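Local coordinates for protein hybrid kinase (Caulobacter vibrioides, PDB 6QRL) that probably autophosphorylates on histidine as a sensor kinase, and binds cyclic di-GMP through the pseudo-receiver domain that forms this chain, at residues P68-S73 against A113-V119. Residues are numbered along the deposited sequence; the frame is centred on the assembly and turned at random.
Sequences PAGRRS and AVTADGV
A113 meets R72 twice: A113 CB lies 4.0 Å from R72 CB, and A113 O accepts a hydrogen bond from R72 NH1 (3.0 Å). That oxygen sits at the edge of the guanidinium, 10° out of its plane, although the N-H is bent to 145°. With CG beside the backbone N and a straight chain out to NE, R72 runs along the V114 backbone to reach it. V114 O takes a CA-H...O contact from R72 CA, and a water that accepts from S73 N (2.8 Å) can donate to V114 O, bridging the two backbones. T115 flanks R72, its OG1 standing 3.5 Å above one guanidinium face, displaced from the centre of the group, while its methyl CG2, anti to the backbone N, lies against G70 O (3.3 Å). Next comes the straightest bond: A116 N to R71 O, 2.9 Å and 170°. A116 CB lies 3.8 Å from P68 O. Beyond this the grip is weaker: G70, third in a type II turn from P68 to R71 closed by R71 N to P68 O, makes two weak, bent bonds from its N, to A116 O and D117 O; the latter oxygen also touches A69 CA and CB. G118 CA follows, 4.1 Å from A69 CB. The tail after helix 103-111 thus lies along the loop entering strand 73-77, beside the 2-1-3-4-5 parallel sheet of a receiver fold, here a pseudo-receiver domain.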
# COMPACT_ATOMS: atom_id res chain seq x y z
N PRO A 68 -2.79 -0.87 -8.64
CA PRO A 68 -3.96 -1.49 -9.29
C PRO A 68 -5.14 -0.52 -9.46
O PRO A 68 -5.51 0.21 -8.52
CB PRO A 68 -4.37 -2.61 -8.33
CG PRO A 68 -3.17 -2.84 -7.44
CD PRO A 68 -2.38 -1.54 -7.40
N ALA A 69 -5.74 -0.54 -10.64
CA ALA A 69 -6.91 0.29 -11.00
C ALA A 69 -8.06 -0.01 -10.02
O ALA A 69 -8.27 -1.18 -9.66
CB ALA A 69 -7.31 0.04 -12.45
N GLY A 70 -8.74 1.04 -9.57
CA GLY A 70 -9.93 0.95 -8.72
C GLY A 70 -9.60 0.56 -7.29
O GLY A 70 -10.54 0.34 -6.51
N ARG A 71 -8.32 0.52 -6.92
CA ARG A 71 -7.89 0.19 -5.53
C ARG A 71 -7.26 1.43 -4.89
O ARG A 71 -6.94 2.41 -5.61
CB ARG A 71 -6.98 -1.03 -5.58
CG ARG A 71 -7.66 -2.29 -6.14
CD ARG A 71 -8.86 -2.79 -5.35
NE ARG A 71 -8.45 -3.15 -3.98
CZ ARG A 71 -8.24 -4.37 -3.51
NH1 ARG A 71 -8.44 -5.43 -4.27
NH2 ARG A 71 -7.85 -4.53 -2.25
N ARG A 72 -7.13 1.38 -3.56
CA ARG A 72 -6.53 2.45 -2.71
C ARG A 72 -5.12 1.99 -2.31
O ARG A 72 -5.01 0.98 -1.59
CB ARG A 72 -7.46 2.70 -1.53
CG ARG A 72 -8.90 2.95 -1.96
CD ARG A 72 -9.82 3.11 -0.79
NE ARG A 72 -11.15 3.39 -1.29
CZ ARG A 72 -11.80 4.54 -1.17
NH1 ARG A 72 -11.28 5.55 -0.49
NH2 ARG A 72 -13.01 4.67 -1.71
N SER A 73 -4.09 2.64 -2.84
CA SER A 73 -2.67 2.21 -2.68
C SER A 73 -1.80 3.35 -2.19
O SER A 73 -2.01 4.48 -2.62
CB SER A 73 -2.11 1.66 -3.96
OG SER A 73 -2.88 0.56 -4.42
N ALA A 113 -6.71 7.17 2.51
CA ALA A 113 -6.34 6.58 1.20
C ALA A 113 -7.50 6.73 0.19
O ALA A 113 -8.66 6.43 0.56
CB ALA A 113 -6.00 5.13 1.36
N VAL A 114 -7.18 7.17 -1.03
CA VAL A 114 -8.17 7.50 -2.10
C VAL A 114 -7.90 6.52 -3.24
O VAL A 114 -6.76 5.96 -3.32
CB VAL A 114 -8.06 8.97 -2.55
CG1 VAL A 114 -8.34 9.97 -1.42
CG2 VAL A 114 -6.70 9.29 -3.19
N THR A 115 -8.89 6.32 -4.09
CA THR A 115 -8.88 5.32 -5.17
C THR A 115 -8.00 5.81 -6.33
O THR A 115 -8.08 6.99 -6.67
CB THR A 115 -10.27 5.06 -5.74
OG1 THR A 115 -11.26 5.25 -4.72
CG2 THR A 115 -10.38 3.67 -6.30
N ALA A 116 -7.28 4.90 -6.97
CA ALA A 116 -6.80 5.09 -8.37
C ALA A 116 -7.99 5.07 -9.34
O ALA A 116 -8.98 4.40 -9.04
CB ALA A 116 -5.79 4.03 -8.72
N ASP A 117 -7.86 5.70 -10.50
CA ASP A 117 -8.86 5.64 -11.61
C ASP A 117 -8.99 4.19 -12.12
O ASP A 117 -8.07 3.39 -11.84
CB ASP A 117 -8.46 6.60 -12.74
CG ASP A 117 -8.46 8.08 -12.37
OD1 ASP A 117 -9.19 8.48 -11.43
OD2 ASP A 117 -7.74 8.85 -13.05
N GLY A 118 -10.05 3.89 -12.89
CA GLY A 118 -10.31 2.58 -13.53
C GLY A 118 -11.21 1.73 -12.65
O GLY A 118 -11.72 2.27 -11.66
N VAL A 119 -11.37 0.43 -12.94
CA VAL A 119 -12.30 -0.45 -12.16
C VAL A 119 -11.52 -1.60 -11.50
O VAL A 119 -10.79 -2.28 -12.22
CB VAL A 119 -13.49 -0.93 -13.03
CG1 VAL A 119 -13.04 -1.57 -14.34
CG2 VAL A 119 -14.44 -1.84 -12.25
O HOH W 1 -4.59 4.74 -4.61